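Side-chain contacts in phosphonopyruvate hydrolase (PDB 2HJP), which hydrolyses phosphonopyruvate to pyruvate and phosphate, cleaving a carbon-phosphorus bond with the help of a divalent metal ion: residues V156-A161 against Q165-R170; G136-A141 against F150-R155; L46-A51 against H237-A242; S61-M66 against L78-D83. One frame throughout, in Å; residues are numbered along the deposited sequence.

Contact 1 (V156-A161 against Q165-R170)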
loop_
_atom_site.group_PDB
_atom_site.type_symbol
_atom_site.label_atom_id
_atom_site.label_comp_id
_atom_site.label_asym_id
_atom_site.label_seq_id
_atom_site.Cartn_x
_atom_site.Cartn_y
_atom_site.Cartn_z
ATOM N N VAL A 156 27.288 10.112 -9.247
ATOM C CA VAL A 156 28.548 9.428 -9.559
ATOM C C VAL A 156 29.211 8.945 -8.261
ATOM O O VAL A 156 29.594 9.765 -7.429
ATOM C CB VAL A 156 29.510 10.443 -10.331
ATOM C CG1 VAL A 156 30.927 9.857 -10.470
ATOM C CG2 VAL A 156 28.917 10.813 -11.693
ATOM N N GLU A 157 29.350 7.630 -8.120
ATOM C CA GLU A 157 29.934 6.970 -6.955
ATOM C C GLU A 157 31.428 6.636 -7.093
ATOM O O GLU A 157 32.047 6.088 -6.157
ATOM C CB GLU A 157 29.217 5.642 -6.717
ATOM C CG GLU A 157 27.826 5.721 -6.187
ATOM C CD GLU A 157 27.828 6.140 -4.751
ATOM O OE1 GLU A 157 28.387 5.421 -3.902
ATOM O OE2 GLU A 157 27.273 7.194 -4.495
ATOM N N ALA A 158 32.000 6.930 -8.251
ATOM C CA ALA A 158 33.407 6.598 -8.508
ATOM C C ALA A 158 34.431 7.091 -7.430
ATOM O O ALA A 158 35.416 6.392 -7.160
ATOM C CB ALA A 158 33.798 7.096 -9.893
ATOM N N LEU A 159 34.237 8.272 -6.832
ATOM C CA LEU A 159 35.185 8.714 -5.783
ATOM C C LEU A 159 35.072 7.741 -4.586
ATOM O O LEU A 159 36.055 7.176 -4.102
ATOM C CB LEU A 159 34.901 10.164 -5.331
ATOM C CG LEU A 159 35.198 11.230 -6.407
ATOM C CD1 LEU A 159 35.089 12.665 -5.916
ATOM C CD2 LEU A 159 36.587 10.992 -6.860
ATOM N N ILE A 160 33.846 7.503 -4.174
ATOM C CA ILE A 160 33.547 6.611 -3.078
ATOM C C ILE A 160 34.047 5.180 -3.362
ATOM O O ILE A 160 34.601 4.538 -2.472
ATOM C CB ILE A 160 32.038 6.616 -2.817
ATOM C CG1 ILE A 160 31.636 8.039 -2.437
ATOM C CG2 ILE A 160 31.669 5.525 -1.819
ATOM C CD1 ILE A 160 32.108 8.535 -1.115
ATOM N N ALA A 161 33.892 4.710 -4.597
ATOM C CA ALA A 161 34.300 3.362 -4.994
ATOM C C ALA A 161 35.802 3.269 -5.150
ATOM O O ALA A 161 36.349 2.216 -5.495
ATOM C CB ALA A 161 33.651 3.027 -6.284
ATOM N N GLN A 165 39.648 10.364 -9.472
ATOM C CA GLN A 165 39.086 11.584 -10.023
ATOM C C GLN A 165 38.861 11.546 -11.547
ATOM O O GLN A 165 37.775 11.918 -12.027
ATOM C CB GLN A 165 40.011 12.734 -9.638
ATOM C CG GLN A 165 39.370 14.083 -9.521
ATOM C CD GLN A 165 38.543 14.270 -8.238
ATOM O OE1 GLN A 165 39.045 14.384 -7.094
ATOM N NE2 GLN A 165 37.237 14.287 -8.436
ATOM N N GLN A 166 39.871 11.100 -12.318
ATOM C CA GLN A 166 39.734 11.016 -13.786
ATOM C C GLN A 166 38.457 10.227 -14.186
ATOM O O GLN A 166 37.709 10.684 -15.015
ATOM C CB GLN A 166 40.986 10.349 -14.433
ATOM N N GLU A 167 38.224 9.067 -13.570
ATOM C CA GLU A 167 37.077 8.195 -13.847
ATOM C C GLU A 167 35.733 8.855 -13.394
ATOM O O GLU A 167 34.722 8.753 -14.097
ATOM C CB GLU A 167 37.287 6.851 -13.113
ATOM C CG GLU A 167 36.129 5.838 -13.256
ATOM C CD GLU A 167 35.899 5.386 -14.716
ATOM O OE1 GLU A 167 36.549 5.961 -15.618
ATOM O OE2 GLU A 167 34.845 4.742 -15.008
ATOM N N ALA A 168 35.744 9.512 -12.222
ATOM C CA ALA A 168 34.571 10.213 -11.706
ATOM C C ALA A 168 34.207 11.277 -12.727
ATOM O O ALA A 168 33.022 11.385 -13.119
ATOM C CB ALA A 168 34.881 10.856 -10.308
ATOM N N VAL A 169 35.202 12.054 -13.214
ATOM C CA VAL A 169 34.858 13.070 -14.223
ATOM C C VAL A 169 34.420 12.458 -15.546
ATOM O O VAL A 169 33.508 12.973 -16.223
ATOM C CB VAL A 169 36.020 14.047 -14.494
ATOM C CG1 VAL A 169 35.741 14.868 -15.784
ATOM C CG2 VAL A 169 36.170 14.924 -13.277
ATOM N N ARG A 170 35.063 11.361 -15.935
ATOM C CA ARG A 170 34.699 10.698 -17.170
ATOM C C ARG A 170 33.230 10.241 -17.096
ATOM O O ARG A 170 32.477 10.377 -18.056
ATOM C CB ARG A 170 35.603 9.482 -17.371
ATOM C CG ARG A 170 35.203 8.693 -18.602
ATOM N NH2 ARG A 170 38.726 8.200 -17.891
#
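A168 is met by three apolar side chains of the segment V156-A161. The methyl of A158 points at the helix. Its CB lies 3.7 Å from A168 CA and 3.9 Å from A168 CB. The backbones can therefore come close, with A158 CA and A168 CA 5.0 Å apart. V156 uses one branch. Its CG1 stands anti to the backbone N (chi1 170°) and reaches the helix backbone, 3.7 Å from A168 O. The same methyl is 4.1 Å from A168 CB. L159 comes in with the end of its side chain. CG lies anti to the carbonyl carbon (chi1 -68°), which carries the fork back to the helix. There CD2 sits 3.8 Å from A168 CB. Both leucine methyls also touch the amide end of Q165, whose chain is bent. The two side chains meet at a slant. E167 adds only its aliphatic part, with CG 4.3 Å from A158 CB; its carboxylate pairs with R171 on the same helix. No hydrogen bond joins the two segments, so the contact rests on van der Waals packing. I185 of the next strand, 182-185, touches V156, L159 and A168 and extends this apolar patch. This is a beta-to-alpha loop of a TIM barrel: the loop after strand 151-156 packs on the first turns of helix 165-177.

Contact 2 (G136-A141 against F150-R155). With PPR (phosphonopyruvate), chain G.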
loop_
_atom_site.group_PDB
_atom_site.type_symbol
_atom_site.label_atom_id
_atom_site.label_comp_id
_atom_site.label_asym_id
_atom_site.label_seq_id
_atom_site.Cartn_x
_atom_site.Cartn_y
_atom_site.Cartn_z
ATOM N N GLY A 136 22.632 4.266 -20.611
ATOM C CA GLY A 136 21.312 3.756 -21.036
ATOM C C GLY A 136 20.198 4.057 -20.002
ATOM O O GLY A 136 19.042 4.384 -20.325
ATOM N N LYS A 137 20.535 3.873 -18.733
ATOM C CA LYS A 137 19.571 4.149 -17.652
ATOM C C LYS A 137 19.135 5.627 -17.565
ATOM O O LYS A 137 17.965 5.960 -17.381
ATOM C CB LYS A 137 20.190 3.646 -16.348
ATOM C CG LYS A 137 20.221 2.091 -16.326
ATOM C CD LYS A 137 21.038 1.571 -15.162
ATOM C CE LYS A 137 20.269 1.723 -13.861
ATOM N NZ LYS A 137 20.807 0.838 -12.737
ATOM N N ILE A 138 20.084 6.516 -17.709
ATOM C CA ILE A 138 19.777 7.942 -17.672
ATOM C C ILE A 138 18.952 8.303 -18.914
ATOM O O ILE A 138 17.972 9.042 -18.813
ATOM C CB ILE A 138 21.119 8.731 -17.708
ATOM C CG1 ILE A 138 21.781 8.596 -16.331
ATOM C CG2 ILE A 138 20.896 10.221 -18.089
ATOM C CD1 ILE A 138 21.036 9.212 -15.116
ATOM N N ALA A 139 19.349 7.790 -20.095
ATOM C CA ALA A 139 18.589 8.086 -21.330
ATOM C C ALA A 139 17.153 7.536 -21.189
ATOM O O ALA A 139 16.193 8.171 -21.648
ATOM C CB ALA A 139 19.296 7.460 -22.577
ATOM N N ALA A 140 17.008 6.351 -20.570
ATOM C CA ALA A 140 15.650 5.784 -20.333
ATOM C C ALA A 140 14.840 6.726 -19.410
ATOM O O ALA A 140 13.614 6.894 -19.610
ATOM C CB ALA A 140 15.735 4.369 -19.674
ATOM N N ALA A 141 15.499 7.315 -18.398
ATOM C CA ALA A 141 14.815 8.190 -17.484
ATOM C C ALA A 141 14.368 9.441 -18.190
ATOM O O ALA A 141 13.213 9.868 -18.004
ATOM C CB ALA A 141 15.712 8.567 -16.267
ATOM N N PHE A 150 10.963 18.327 -15.561
ATOM C CA PHE A 150 11.288 17.350 -14.508
ATOM C C PHE A 150 12.794 17.089 -14.672
ATOM O O PHE A 150 13.246 16.887 -15.774
ATOM C CB PHE A 150 10.541 16.058 -14.790
ATOM C CG PHE A 150 10.875 14.922 -13.850
ATOM C CD1 PHE A 150 10.148 14.748 -12.640
ATOM C CD2 PHE A 150 11.808 13.950 -14.220
ATOM C CE1 PHE A 150 10.354 13.600 -11.826
ATOM C CE2 PHE A 150 12.011 12.811 -13.414
ATOM C CZ PHE A 150 11.278 12.645 -12.221
ATOM N N VAL A 151 13.520 17.004 -13.567
ATOM C CA VAL A 151 14.963 16.909 -13.562
ATOM C C VAL A 151 15.562 15.561 -13.270
ATOM O O VAL A 151 15.224 14.948 -12.272
ATOM C CB VAL A 151 15.490 17.945 -12.492
ATOM C CG1 VAL A 151 16.963 17.839 -12.289
ATOM C CG2 VAL A 151 15.059 19.331 -12.934
ATOM N N VAL A 152 16.498 15.127 -14.114
ATOM C CA VAL A 152 17.140 13.858 -13.880
ATOM C C VAL A 152 18.586 14.093 -13.466
ATOM O O VAL A 152 19.393 14.620 -14.232
ATOM C CB VAL A 152 17.083 13.025 -15.158
ATOM C CG1 VAL A 152 17.924 11.746 -14.988
ATOM C CG2 VAL A 152 15.622 12.779 -15.530
ATOM N N ILE A 153 18.902 13.665 -12.251
ATOM C CA ILE A 153 20.207 13.848 -11.634
ATOM C C ILE A 153 20.923 12.540 -11.542
ATOM O O ILE A 153 20.403 11.573 -10.985
ATOM C CB ILE A 153 20.041 14.453 -10.185
ATOM C CG1 ILE A 153 19.241 15.778 -10.277
ATOM C CG2 ILE A 153 21.430 14.756 -9.503
ATOM C CD1 ILE A 153 18.690 16.289 -8.949
ATOM N N ALA A 154 22.137 12.507 -12.110
ATOM C CA ALA A 154 22.934 11.300 -12.064
ATOM C C ALA A 154 23.959 11.446 -10.939
ATOM O O ALA A 154 24.745 12.410 -10.874
ATOM C CB ALA A 154 23.664 11.106 -13.393
ATOM N N ARG A 155 23.989 10.437 -10.104
ATOM C CA ARG A 155 24.928 10.420 -9.016
ATOM C C ARG A 155 26.101 9.522 -9.321
ATOM O O ARG A 155 25.945 8.334 -9.652
ATOM C CB ARG A 155 24.190 10.016 -7.741
ATOM C CG ARG A 155 25.086 9.579 -6.597
ATOM C CD ARG A 155 24.252 9.352 -5.296
ATOM N NE ARG A 155 24.980 8.510 -4.346
ATOM C CZ ARG A 155 24.660 8.310 -3.064
ATOM N NH1 ARG A 155 23.613 8.918 -2.540
ATOM N NH2 ARG A 155 25.365 7.448 -2.316
HETATM C C1 PPR G . 20.270 9.440 0.997
HETATM O O1 PPR G . 20.041 10.469 1.757
HETATM O "O2'" PPR G . 19.588 8.452 0.958
HETATM C C2 PPR G . 21.479 9.582 0.123
HETATM C C3 PPR G . 22.641 10.247 0.388
HETATM O O2 PPR G . 21.352 8.944 -1.041
HETATM P P PPR G . 23.750 9.110 1.351
HETATM O O1P PPR G . 24.033 7.939 0.369
HETATM O O2P PPR G . 22.949 8.695 2.615
HETATM O O3P PPR G . 24.959 9.886 1.588
#
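I138 CD1 rests on two side chains of the strand, 3.7 Å from A154 CB and 4.0 Å from V152 CG1. The isoleucine leaves its helix at an angle to the strand. CG1 stands anti to the carbonyl carbon (chi1 -74°), and from there CD1 turns in to the strand. The I138 and V152 side chains run alongside each other, heading opposite ways. V152 offers a single branch, CG1, to both helix residues. Its other helix neighbour is A141, one turn on from I138, whose CB is 4.1 Å from V152 CG1. A154 and V152 are two apart in the strand, so their side chains share its helix-facing side. This is a helix packed on the strand that follows it in a TIM barrel. Helix 131-144 packs outside strand 151-156; the axes of segments 136-141 and 151-155 run nearly antiparallel (167°), 9.4 Å apart at the closest. M109 touches I138 and I107 touches V152, both from strand 106-110, which extends the apolar layer. R155 takes no part in this packing. Its extended chain leads away to the substrate phosphonopyruvate (PPR). The guanidinium presents its edge to the ligand. NH1 and NH2 both donate to PPR O1P, at 3.1 Å from NH1 and 3.0 Å from NH2, so two bonds grip one phosphonate oxygen. NH1 also makes a weak, bent bond to PPR O2 (117°). E157 forms a salt bridge with R155 NE.

Contact 3 (L46-A51 against H237-A242); sequences LSASYA and HAIRAA. With NA (sodium ion), chain D.
Segments 46-51 and 237-242 come nearest at S49 and I239, whose CA atoms are 7.2 Å apart. I239 carries the whole contact from its side. Its CG1 stands anti to the backbone N (chi1 -167°), and the side chain extends between two neighbouring residues of the other helix. CG1 lies 4.1 Å from A48 CB, while the terminal CD1 lies 4.0 Å from S49 CB. A48 points its methyl at the isoleucine; S49 is met on its CB, not on its hydroxyl. The touch is apolar and small, and no hydrogen bond crosses it. Helix 43-49 follows barrel strand 38-41, and helix 237-256 follows strand 229-234. The contact thus joins helices that follow the second and eighth strands of the TIM barrel, far apart in the sequence. A second link lies beside it: E45 accepts a hydrogen bond from the backbone N of I239. I272 of another subunit packs on A48, and L26 of that subunit packs on I239, so the helix pair is also part of a subunit interface. The hydroxyl of S49 is turned elsewhere. With chi1 at 75°, OG sits between the backbone N and the carbonyl carbon. It donates to L46 O at 2.7 Å, from 21° outside the carbonyl plane. The same OG binds the sodium ion at 2.8 Å, and H23 O binds that ion too. The helix ends just beyond, where A51 takes a positive phi in a Schellman motif.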
loop_
_atom_site.group_PDB
_atom_site.type_symbol
_atom_site.label_atom_id
_atom_site.label_comp_id
_atom_site.label_asym_id
_atom_site.label_seq_id
_atom_site.Cartn_x
_atom_site.Cartn_y
_atom_site.Cartn_z
ATOM N N LEU A 46 14.254 7.477 5.028
ATOM C CA LEU A 46 13.049 6.675 5.135
ATOM C C LEU A 46 13.414 5.254 5.642
ATOM O O LEU A 46 12.724 4.713 6.506
ATOM C CB LEU A 46 12.349 6.599 3.776
ATOM C CG LEU A 46 11.027 5.900 3.794
ATOM C CD1 LEU A 46 10.077 6.598 4.727
ATOM C CD2 LEU A 46 10.488 5.871 2.392
ATOM N N SER A 47 14.483 4.641 5.139
ATOM C CA SER A 47 14.817 3.308 5.651
ATOM C C SER A 47 15.197 3.418 7.144
ATOM O O SER A 47 14.879 2.553 7.934
ATOM C CB SER A 47 15.967 2.645 4.816
ATOM O OG SER A 47 17.085 3.502 4.940
ATOM N N ALA A 48 15.891 4.477 7.545
ATOM C CA ALA A 48 16.262 4.594 8.963
ATOM C C ALA A 48 14.982 4.679 9.803
ATOM O O ALA A 48 14.884 4.074 10.893
ATOM C CB ALA A 48 17.160 5.842 9.193
ATOM N N SER A 49 13.976 5.401 9.316
ATOM C CA SER A 49 12.736 5.553 10.089
ATOM C C SER A 49 11.977 4.207 10.259
ATOM O O SER A 49 11.227 4.014 11.212
ATOM C CB SER A 49 11.849 6.636 9.455
ATOM O OG SER A 49 11.228 6.174 8.286
ATOM N N TYR A 50 12.299 3.250 9.392
ATOM C CA TYR A 50 11.767 1.883 9.409
ATOM C C TYR A 50 12.726 0.971 10.106
ATOM O O TYR A 50 12.479 -0.206 10.223
ATOM C CB TYR A 50 11.537 1.385 7.962
ATOM C CG TYR A 50 10.128 1.762 7.522
ATOM C CD1 TYR A 50 9.027 0.934 7.826
ATOM C CD2 TYR A 50 9.877 2.971 6.869
ATOM C CE1 TYR A 50 7.708 1.328 7.488
ATOM C CE2 TYR A 50 8.533 3.386 6.521
ATOM C CZ TYR A 50 7.486 2.564 6.833
ATOM O OH TYR A 50 6.207 2.925 6.494
ATOM N N ALA A 51 13.842 1.509 10.581
ATOM C CA ALA A 51 14.800 0.684 11.289
ATOM C C ALA A 51 15.312 -0.495 10.457
ATOM O O ALA A 51 15.392 -1.641 10.961
ATOM C CB ALA A 51 14.175 0.155 12.699
ATOM N N HIS A 237 19.859 15.039 8.270
ATOM C CA HIS A 237 19.848 15.793 9.489
ATOM C C HIS A 237 18.478 15.786 10.194
ATOM O O HIS A 237 18.406 15.963 11.432
ATOM C CB HIS A 237 20.331 17.217 9.194
ATOM C CG HIS A 237 21.684 17.256 8.552
ATOM N ND1 HIS A 237 21.867 17.028 7.199
ATOM C CD2 HIS A 237 22.926 17.274 9.110
ATOM C CE1 HIS A 237 23.170 16.883 6.956
ATOM N NE2 HIS A 237 23.831 17.032 8.100
ATOM N N ALA A 238 17.416 15.541 9.449
ATOM C CA ALA A 238 16.101 15.486 10.126
ATOM C C ALA A 238 16.014 14.173 10.937
ATOM O O ALA A 238 15.635 14.183 12.124
ATOM C CB ALA A 238 14.968 15.489 9.112
ATOM N N ILE A 239 16.394 13.050 10.339
ATOM C CA ILE A 239 16.212 11.814 11.145
ATOM C C ILE A 239 17.183 11.841 12.375
ATOM O O ILE A 239 16.879 11.341 13.485
ATOM C CB ILE A 239 16.413 10.496 10.249
ATOM C CG1 ILE A 239 15.915 9.264 11.010
ATOM C CG2 ILE A 239 17.849 10.329 9.854
ATOM C CD1 ILE A 239 14.400 9.167 11.144
ATOM N N ARG A 240 18.329 12.470 12.176
ATOM C CA ARG A 240 19.324 12.528 13.225
ATOM C C ARG A 240 18.810 13.406 14.324
ATOM O O ARG A 240 18.851 12.992 15.485
ATOM C CB ARG A 240 20.709 12.977 12.694
ATOM C CG ARG A 240 21.449 11.817 12.045
ATOM C CD ARG A 240 22.532 12.361 11.023
ATOM N NE ARG A 240 23.721 12.862 11.750
ATOM C CZ ARG A 240 24.608 13.678 11.207
ATOM N NH1 ARG A 240 24.446 14.077 9.900
ATOM N NH2 ARG A 240 25.571 14.140 11.988
ATOM N N ALA A 241 18.270 14.571 13.972
ATOM C CA ALA A 241 17.717 15.444 14.990
ATOM C C ALA A 241 16.559 14.739 15.769
ATOM O O ALA A 241 16.418 14.883 17.010
ATOM C CB ALA A 241 17.181 16.783 14.353
ATOM N N ALA A 242 15.702 14.039 15.021
ATOM C CA ALA A 242 14.577 13.374 15.596
ATOM C C ALA A 242 15.052 12.349 16.601
ATOM O O ALA A 242 14.555 12.308 17.730
ATOM C CB ALA A 242 13.706 12.673 14.522
HETATM NA NA NA D . 8.861 7.599 7.955
#

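Contact 4 (S61-M66 against L78-D83); sequences STHLEM and LIADID. With MG (magnesium ion), chain C; PPR (phosphonopyruvate), chain G.
Direct touch between the two segments comes from H63. Its side chain points from helix 60-71 to the strand, with CG anti to the backbone N (chi1 179°). The ring meets A80 with an edge, CE1 lying 4.3 Å from A80 CB. Its CE1 also comes 2.9 Å from D81 O, which approaches the ring obliquely. H63 NE2 is near that oxygen as well, but the angle is poor and no hydrogen bond forms. The polar atoms of the ring are held from outside: Y99 OH bonds to ND1 and G41 O to NE2. These two bonds fix the rotation of the imidazole.

The other interactions gather at the C-terminal end of the strand. Within the segment L78-D83, D81 OD1 accepts the backbone N-H of D83 at 3.0 Å. This closes an Asx turn, with the donor 38° out of the carboxylate plane. Metal bonds come next. D81 OD2 binds magnesium at 2.1 Å, and G43 N also donates to this oxygen. PPR chelates the ion through O2 and O2', and three waters bring the number of coordinating oxygens to six. The waters are held in turn by hydrogen bonds. Water 1 probably donates to D81 OD1, and water 2 donates to D83 OD2, each at 2.8 Å. Water 3 donates to PPR O1P at 2.9 Å. D81 thus works in both shells, OD2 on the metal and OD1 on a water, while D83 acts through a water. A metal site at the C-terminal end of a strand, with a helix packed outside, is the active-site layout of a TIM barrel, here of the PEP mutase/isocitrate lyase superfamily.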
loop_
_atom_site.group_PDB
_atom_site.type_symbol
_atom_site.label_atom_id
_atom_site.label_comp_id
_atom_site.label_asym_id
_atom_site.label_seq_id
_atom_site.Cartn_x
_atom_site.Cartn_y
_atom_site.Cartn_z
ATOM N N SER A 61 7.737 0.617 -3.213
ATOM C CA SER A 61 6.395 1.156 -3.011
ATOM C C SER A 61 6.304 2.059 -1.725
ATOM O O SER A 61 5.654 3.134 -1.694
ATOM C CB SER A 61 5.452 -0.044 -2.946
ATOM O OG SER A 61 4.167 0.405 -2.688
ATOM N N THR A 62 7.000 1.660 -0.677
ATOM C CA THR A 62 6.951 2.435 0.531
ATOM C C THR A 62 7.558 3.817 0.227
ATOM O O THR A 62 6.994 4.845 0.618
ATOM C CB THR A 62 7.705 1.740 1.657
ATOM O OG1 THR A 62 6.979 0.548 2.022
ATOM C CG2 THR A 62 7.837 2.641 2.872
ATOM N N HIS A 63 8.650 3.833 -0.520
ATOM C CA HIS A 63 9.265 5.095 -0.816
ATOM C C HIS A 63 8.422 5.967 -1.797
ATOM O O HIS A 63 8.146 7.179 -1.538
ATOM C CB HIS A 63 10.694 4.845 -1.337
ATOM C CG HIS A 63 11.428 6.111 -1.700
ATOM N ND1 HIS A 63 11.415 6.654 -2.965
ATOM C CD2 HIS A 63 12.156 6.960 -0.930
ATOM C CE1 HIS A 63 12.095 7.787 -2.973
ATOM N NE2 HIS A 63 12.556 8.005 -1.749
ATOM N N LEU A 64 7.910 5.334 -2.844
ATOM C CA LEU A 64 7.098 6.041 -3.842
ATOM C C LEU A 64 5.879 6.632 -3.161
ATOM O O LEU A 64 5.559 7.806 -3.387
ATOM C CB LEU A 64 6.682 5.059 -4.980
ATOM C CG LEU A 64 5.621 5.665 -5.926
ATOM C CD1 LEU A 64 6.250 6.878 -6.663
ATOM C CD2 LEU A 64 5.174 4.603 -6.978
ATOM N N GLU A 65 5.203 5.861 -2.290
ATOM C CA GLU A 65 4.020 6.437 -1.607
ATOM C C GLU A 65 4.389 7.583 -0.631
ATOM O O GLU A 65 3.637 8.526 -0.489
ATOM C CB GLU A 65 3.211 5.326 -0.907
ATOM C CG GLU A 65 2.630 4.381 -1.957
ATOM C CD GLU A 65 1.853 5.164 -3.117
ATOM O OE1 GLU A 65 1.018 6.076 -2.880
ATOM O OE2 GLU A 65 2.025 4.829 -4.283
ATOM N N MET A 66 5.544 7.482 0.020
ATOM C CA MET A 66 5.993 8.549 0.890
ATOM C C MET A 66 6.249 9.780 0.015
ATOM O O MET A 66 6.024 10.881 0.487
ATOM C CB MET A 66 7.309 8.159 1.640
ATOM C CG MET A 66 7.797 9.292 2.607
ATOM S SD MET A 66 6.443 9.966 3.640
ATOM C CE MET A 66 6.333 8.567 4.841
ATOM N N LEU A 78 10.260 18.661 -4.746
ATOM C CA LEU A 78 10.689 17.448 -4.055
ATOM C C LEU A 78 11.658 16.759 -5.021
ATOM O O LEU A 78 11.316 16.544 -6.203
ATOM C CB LEU A 78 9.475 16.509 -3.826
ATOM C CG LEU A 78 9.853 15.084 -3.414
ATOM C CD1 LEU A 78 10.670 15.121 -2.119
ATOM C CD2 LEU A 78 8.509 14.241 -3.240
ATOM N N ILE A 79 12.844 16.435 -4.519
ATOM C CA ILE A 79 13.864 15.731 -5.249
ATOM C C ILE A 79 13.789 14.337 -4.621
ATOM O O ILE A 79 14.086 14.185 -3.416
ATOM C CB ILE A 79 15.235 16.325 -4.948
ATOM C CG1 ILE A 79 15.269 17.808 -5.320
ATOM C CG2 ILE A 79 16.319 15.483 -5.656
ATOM C CD1 ILE A 79 14.623 18.739 -4.302
ATOM N N ALA A 80 13.383 13.332 -5.405
ATOM C CA ALA A 80 13.293 11.970 -4.881
ATOM C C ALA A 80 14.532 11.103 -5.159
ATOM O O ALA A 80 15.047 11.085 -6.287
ATOM C CB ALA A 80 12.030 11.283 -5.475
ATOM N N ASP A 81 14.976 10.366 -4.129
ATOM C CA ASP A 81 16.085 9.430 -4.221
ATOM C C ASP A 81 15.559 8.073 -4.796
ATOM O O ASP A 81 14.745 7.414 -4.157
ATOM C CB ASP A 81 16.635 9.202 -2.805
ATOM C CG ASP A 81 17.829 8.268 -2.756
ATOM O OD1 ASP A 81 18.261 7.711 -3.795
ATOM O OD2 ASP A 81 18.340 8.091 -1.620
ATOM N N ILE A 82 15.987 7.658 -5.991
ATOM C CA ILE A 82 15.510 6.357 -6.498
ATOM C C ILE A 82 16.622 5.322 -6.534
ATOM O O ILE A 82 16.613 4.373 -7.341
ATOM C CB ILE A 82 14.789 6.493 -7.890
ATOM C CG1 ILE A 82 15.743 7.049 -8.945
ATOM C CG2 ILE A 82 13.588 7.435 -7.714
ATOM C CD1 ILE A 82 15.258 6.911 -10.386
ATOM N N ASP A 83 17.584 5.504 -5.637
ATOM C CA ASP A 83 18.706 4.576 -5.483
ATOM C C ASP A 83 19.337 4.246 -6.828
ATOM O O ASP A 83 19.836 5.173 -7.478
ATOM C CB ASP A 83 18.239 3.293 -4.778
ATOM C CG ASP A 83 17.949 3.501 -3.240
ATOM O OD1 ASP A 83 17.773 2.447 -2.557
ATOM O OD2 ASP A 83 17.861 4.666 -2.700
HETATM MG MG MG C . 20.048 7.277 -0.762
HETATM C C1 PPR G . 20.270 9.440 0.997
HETATM O O1 PPR G . 20.041 10.469 1.757
HETATM O "O2'" PPR G . 19.588 8.452 0.958
HETATM C C2 PPR G . 21.479 9.582 0.123
HETATM C C3 PPR G . 22.641 10.247 0.388
HETATM O O2 PPR G . 21.352 8.944 -1.041
HETATM P P PPR G . 23.750 9.110 1.351
HETATM O O1P PPR G . 24.033 7.939 0.369
HETATM O O2P PPR G . 22.949 8.695 2.615
HETATM O O3P PPR G . 24.959 9.886 1.588
HETATM O O HOH W 1 20.567 6.595 -2.702
HETATM O O HOH W 2 18.947 5.511 -0.316
HETATM O O HOH W 3 21.645 6.234 0.116
#

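From the N terminus, contact 3 opens first, at 46-51, and closes last, at 237-242. The other three lie within its long loop. They follow in series without crossing: contact 4 (61-66 with 78-83), contact 2 (136-141 with 150-155), then contact 1 (156-161 with 165-170), which adjoins contact 2 in sequence. Contacts 4 and 2 each join a helix to the strand after it; contact 1 joins the end of strand 151-156 to the next helix. Contact 3 brings an early and a late helix together. L46 packs on H63, linking contacts 3 and 4. I153 touches I79 in the barrel, and contacts 2 and 4 both reach PPR.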